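Local coordinates for DsbA family protein (Salmonella typhimurium, PDB 7JVE) that acts as a trimeric thioredoxin-like enzyme with both thiol oxidase and disulfide isomerase activities, at residues M211-P223 / V233-L245. Sequence-based numbering, arbitrary orientation.
With EDO (1,2-ethanediol), chain M.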
loop_
_atom_site.group_PDB
_atom_site.type_symbol
_atom_site.label_atom_id
_atom_site.label_comp_id
_atom_site.label_asym_id
_atom_site.label_seq_id
_atom_site.Cartn_x
_atom_site.Cartn_y
_atom_site.Cartn_z
ATOM N N MET A 211 10.258 -24.682 -2.709
ATOM C CA MET A 211 8.838 -24.441 -2.925
ATOM C C MET A 211 8.564 -23.021 -3.390
ATOM O O MET A 211 7.407 -22.683 -3.639
ATOM C CB MET A 211 8.053 -24.733 -1.648
ATOM C CG MET A 211 7.893 -26.228 -1.367
ATOM S SD MET A 211 6.943 -27.080 -2.644
ATOM C CE MET A 211 5.450 -26.106 -2.612
ATOM N N ASP A 212 9.598 -22.185 -3.512
ATOM C CA ASP A 212 9.430 -20.761 -3.776
ATOM C C ASP A 212 8.555 -20.099 -2.706
ATOM O O ASP A 212 7.684 -19.283 -3.008
ATOM C CB ASP A 212 8.869 -20.532 -5.191
ATOM C CG ASP A 212 9.132 -19.122 -5.707
ATOM O OD1 ASP A 212 9.927 -18.386 -5.085
ATOM O OD2 ASP A 212 8.530 -18.727 -6.721
ATOM N N PHE A 213 8.801 -20.453 -1.441
ATOM C CA PHE A 213 8.208 -19.819 -0.264
ATOM C C PHE A 213 9.220 -19.021 0.549
ATOM O O PHE A 213 8.953 -18.714 1.717
ATOM C CB PHE A 213 7.602 -20.869 0.685
ATOM C CG PHE A 213 6.431 -21.641 0.122
ATOM C CD1 PHE A 213 5.627 -21.105 -0.864
ATOM C CD2 PHE A 213 6.125 -22.902 0.626
ATOM C CE1 PHE A 213 4.543 -21.807 -1.344
ATOM C CE2 PHE A 213 5.055 -23.612 0.133
ATOM C CZ PHE A 213 4.270 -23.072 -0.858
ATOM N N SER A 214 10.399 -18.739 0.012
ATOM C CA SER A 214 11.424 -18.092 0.832
ATOM C C SER A 214 10.926 -16.745 1.343
ATOM O O SER A 214 10.521 -15.875 0.562
ATOM C CB SER A 214 12.713 -17.915 0.039
ATOM O OG SER A 214 13.791 -17.672 0.919
ATOM N N GLY A 215 10.942 -16.572 2.664
ATOM C CA GLY A 215 10.469 -15.326 3.223
ATOM C C GLY A 215 8.967 -15.158 3.247
ATOM O O GLY A 215 8.503 -14.101 3.664
ATOM N N THR A 216 8.193 -16.154 2.828
ATOM C CA THR A 216 6.744 -16.010 2.674
ATOM C C THR A 216 6.012 -17.192 3.302
ATOM O O THR A 216 6.004 -18.300 2.721
ATOM C CB THR A 216 6.356 -15.841 1.198
ATOM O OG1 THR A 216 6.634 -17.039 0.475
ATOM C CG2 THR A 216 7.107 -14.644 0.518
ATOM N N PRO A 217 5.366 -17.013 4.451
ATOM C CA PRO A 217 4.567 -18.101 5.035
ATOM C C PRO A 217 3.467 -18.572 4.087
ATOM O O PRO A 217 2.932 -17.798 3.287
ATOM C CB PRO A 217 3.980 -17.468 6.302
ATOM C CG PRO A 217 4.950 -16.354 6.639
ATOM C CD PRO A 217 5.323 -15.793 5.273
ATOM N N ALA A 218 3.127 -19.861 4.190
ATOM C CA ALA A 218 2.191 -20.485 3.253
ATOM C C ALA A 218 1.683 -21.802 3.812
ATOM O O ALA A 218 2.296 -22.408 4.701
ATOM C CB ALA A 218 2.826 -20.738 1.874
ATOM N N PHE A 219 0.543 -22.226 3.270
ATOM C CA PHE A 219 -0.062 -23.533 3.502
ATOM C C PHE A 219 -0.011 -24.331 2.212
ATOM O O PHE A 219 -0.293 -23.786 1.139
ATOM C CB PHE A 219 -1.539 -23.428 3.916
ATOM C CG PHE A 219 -1.768 -22.719 5.214
ATOM C CD1 PHE A 219 -1.972 -21.343 5.237
ATOM C CD2 PHE A 219 -1.801 -23.419 6.406
ATOM C CE1 PHE A 219 -2.190 -20.684 6.420
ATOM C CE2 PHE A 219 -2.016 -22.754 7.609
ATOM C CZ PHE A 219 -2.205 -21.386 7.617
ATOM N N VAL A 220 0.306 -25.622 2.321
ATOM C CA VAL A 220 0.085 -26.593 1.257
ATOM C C VAL A 220 -0.896 -27.638 1.762
ATOM O O VAL A 220 -0.641 -28.311 2.775
ATOM C CB VAL A 220 1.375 -27.281 0.790
ATOM C CG1 VAL A 220 1.078 -28.065 -0.499
ATOM C CG2 VAL A 220 2.493 -26.270 0.597
ATOM N N VAL A 221 -1.996 -27.796 1.040
ATOM C CA VAL A 221 -3.040 -28.756 1.363
ATOM C C VAL A 221 -3.115 -29.754 0.212
ATOM O O VAL A 221 -3.307 -29.361 -0.945
ATOM C CB VAL A 221 -4.385 -28.055 1.589
ATOM C CG1 VAL A 221 -5.400 -29.027 2.170
ATOM C CG2 VAL A 221 -4.173 -26.812 2.498
ATOM N N MET A 222 -2.965 -31.038 0.524
ATOM C CA MET A 222 -2.788 -32.051 -0.503
ATOM C C MET A 222 -3.117 -33.420 0.066
ATOM O O MET A 222 -2.965 -33.643 1.277
ATOM C CB MET A 222 -1.356 -32.020 -1.042
ATOM C CG MET A 222 -0.334 -32.423 -0.011
ATOM S SD MET A 222 1.372 -32.134 -0.512
ATOM C CE MET A 222 1.384 -32.733 -2.207
ATOM N N PRO A 223 -3.578 -34.351 -0.769
ATOM C CA PRO A 223 -3.678 -35.747 -0.333
ATOM C C PRO A 223 -2.293 -36.301 -0.053
ATOM O O PRO A 223 -1.305 -35.908 -0.673
ATOM C CB PRO A 223 -4.330 -36.465 -1.529
ATOM C CG PRO A 223 -4.837 -35.364 -2.421
ATOM C CD PRO A 223 -3.921 -34.201 -2.193
ATOM N N VAL A 233 -5.006 -30.357 -4.748
ATOM C CA VAL A 233 -3.930 -29.663 -4.042
ATOM C C VAL A 233 -4.235 -28.172 -4.016
ATOM O O VAL A 233 -4.661 -27.603 -5.022
ATOM C CB VAL A 233 -2.571 -29.897 -4.725
ATOM C CG1 VAL A 233 -1.450 -29.180 -3.972
ATOM C CG2 VAL A 233 -2.295 -31.384 -4.903
ATOM N N THR A 234 -3.975 -27.521 -2.894
ATOM C CA THR A 234 -4.186 -26.083 -2.855
ATOM C C THR A 234 -3.014 -25.450 -2.112
ATOM O O THR A 234 -2.623 -25.940 -1.049
ATOM C CB THR A 234 -5.512 -25.732 -2.165
ATOM O OG1 THR A 234 -6.547 -26.579 -2.662
ATOM C CG2 THR A 234 -5.900 -24.317 -2.552
ATOM N N VAL A 235 -2.463 -24.369 -2.658
ATOM C CA VAL A 235 -1.381 -23.629 -2.015
ATOM C C VAL A 235 -1.942 -22.273 -1.615
ATOM O O VAL A 235 -2.490 -21.552 -2.453
ATOM C CB VAL A 235 -0.159 -23.496 -2.941
ATOM C CG1 VAL A 235 0.875 -22.576 -2.353
ATOM C CG2 VAL A 235 0.452 -24.881 -3.210
ATOM N N ILE A 236 -1.826 -21.930 -0.338
ATOM C CA ILE A 236 -2.538 -20.772 0.192
ATOM C C ILE A 236 -1.608 -19.855 0.975
ATOM O O ILE A 236 -0.806 -20.335 1.791
ATOM C CB ILE A 236 -3.708 -21.220 1.077
ATOM C CG1 ILE A 236 -4.499 -22.328 0.370
ATOM C CG2 ILE A 236 -4.569 -19.990 1.494
ATOM C CD1 ILE A 236 -5.798 -22.702 1.033
ATOM N N PRO A 237 -1.722 -18.531 0.799
ATOM C CA PRO A 237 -0.926 -17.597 1.611
ATOM C C PRO A 237 -1.113 -17.830 3.109
ATOM O O PRO A 237 -2.176 -18.249 3.571
ATOM C CB PRO A 237 -1.460 -16.222 1.190
ATOM C CG PRO A 237 -2.036 -16.454 -0.201
ATOM C CD PRO A 237 -2.647 -17.828 -0.103
ATOM N N GLY A 238 -0.062 -17.531 3.874
ATOM C CA GLY A 238 -0.168 -17.623 5.320
ATOM C C GLY A 238 -1.338 -16.835 5.877
ATOM O O GLY A 238 -1.950 -17.247 6.855
ATOM N N SER A 239 -1.676 -15.703 5.250
ATOM C CA SER A 239 -2.878 -14.946 5.595
ATOM C C SER A 239 -4.064 -15.489 4.791
ATOM O O SER A 239 -4.129 -15.328 3.566
ATOM C CB SER A 239 -2.681 -13.456 5.333
ATOM O OG SER A 239 -3.910 -12.784 5.455
ATOM N N THR A 240 -5.008 -16.117 5.485
ATOM C CA THR A 240 -6.174 -16.707 4.850
ATOM C C THR A 240 -7.295 -16.782 5.883
ATOM O O THR A 240 -7.217 -16.175 6.955
ATOM C CB THR A 240 -5.816 -18.073 4.246
ATOM O OG1 THR A 240 -6.957 -18.595 3.568
ATOM C CG2 THR A 240 -5.364 -19.067 5.319
ATOM N N THR A 241 -8.357 -17.509 5.552
ATOM C CA THR A 241 -9.506 -17.671 6.430
ATOM C C THR A 241 -9.688 -19.144 6.762
ATOM O O THR A 241 -9.152 -20.026 6.081
ATOM C CB THR A 241 -10.793 -17.139 5.776
ATOM O OG1 THR A 241 -11.098 -17.947 4.630
ATOM C CG2 THR A 241 -10.633 -15.669 5.337
ATOM N N GLN A 242 -10.477 -19.407 7.806
ATOM C CA GLN A 242 -10.828 -20.790 8.133
ATOM C C GLN A 242 -11.627 -21.445 7.007
ATOM O O GLN A 242 -11.392 -22.608 6.663
ATOM C CB GLN A 242 -11.615 -20.846 9.442
ATOM C CG GLN A 242 -11.957 -22.269 9.900
ATOM C CD GLN A 242 -12.261 -22.353 11.395
ATOM O OE1 GLN A 242 -11.938 -21.436 12.148
ATOM N NE2 GLN A 242 -12.924 -23.444 11.822
ATOM N N ASP A 243 -12.588 -20.723 6.432
ATOM C CA ASP A 243 -13.370 -21.282 5.334
ATOM C C ASP A 243 -12.488 -21.673 4.158
ATOM O O ASP A 243 -12.675 -22.737 3.558
ATOM C CB ASP A 243 -14.428 -20.282 4.888
ATOM C CG ASP A 243 -15.597 -20.226 5.837
ATOM O OD1 ASP A 243 -15.650 -21.088 6.749
ATOM O OD2 ASP A 243 -16.453 -19.318 5.678
ATOM N N MET A 244 -11.534 -20.818 3.801
ATOM C CA MET A 244 -10.687 -21.120 2.657
ATOM C C MET A 244 -9.842 -22.371 2.927
ATOM O O MET A 244 -9.729 -23.260 2.073
ATOM C CB MET A 244 -9.809 -19.906 2.347
ATOM C CG MET A 244 -8.978 -20.049 1.088
ATOM S SD MET A 244 -10.116 -19.913 -0.337
ATOM C CE MET A 244 -10.780 -18.267 -0.101
ATOM N N LEU A 245 -9.259 -22.468 4.120
ATOM C CA LEU A 245 -8.481 -23.654 4.443
ATOM C C LEU A 245 -9.375 -24.886 4.526
ATOM O O LEU A 245 -8.972 -25.981 4.117
ATOM C CB LEU A 245 -7.714 -23.443 5.749
ATOM C CG LEU A 245 -6.420 -22.642 5.611
ATOM C CD1 LEU A 245 -5.905 -22.232 6.984
ATOM C CD2 LEU A 245 -5.350 -23.412 4.826
HETATM C C1 EDO M . 6.224 -20.776 -8.164
HETATM O O1 EDO M . 7.525 -20.268 -8.473
HETATM C C2 EDO M . 5.189 -19.755 -8.628
HETATM O O2 EDO M . 5.570 -19.203 -9.912
#
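F219 and L245 meet where the antiparallel hairpin of strands 218-223 and 234-237, the last two strands of the thioredoxin fold, is covered by the helix that follows it. The hairpin illustrates how backbone bonds set a register while each face packs on its own helix, 242-253 beside F219 and 37-64 beside V235. Packing is tight around the F219 ring. L245 lays CD2 over one face, 4.0 Å from the ring centroid, as a CH-pi contact, while L245 CD1 reaches F219 CZ. F219 CG lies anti to the carbonyl carbon (chi1 -63°), which carries the ring along the hairpin toward residues 237-240. There P237 O lies in the ring plane, 3.5 Å from F219 CD1, and T240 CG2 approaches F219 CE1 obliquely at 3.7 Å. F219 and I236 exchange two backbone hydrogen bonds; V221 and T234 form the next such pair, beyond the non-hydrogen-bonded V220-V235. On the sheet's other face F213 turns its edge to V235, F213 CZ to V235 CG1 3.7 Å, with A218 CB over the ring centre.

The looser side is at T234, partly exposed on a strand outermost within this chain, which hydrogen-bonds through OG1 to K251 NZ. The opposite end of the hairpin is buried again: P217 packs on the disulfide-bonded C94 and C97, and its carbonyl O receives G238 N at 3.1 Å, bent to 142° at the hydrogen and from 56° above the carbonyl plane.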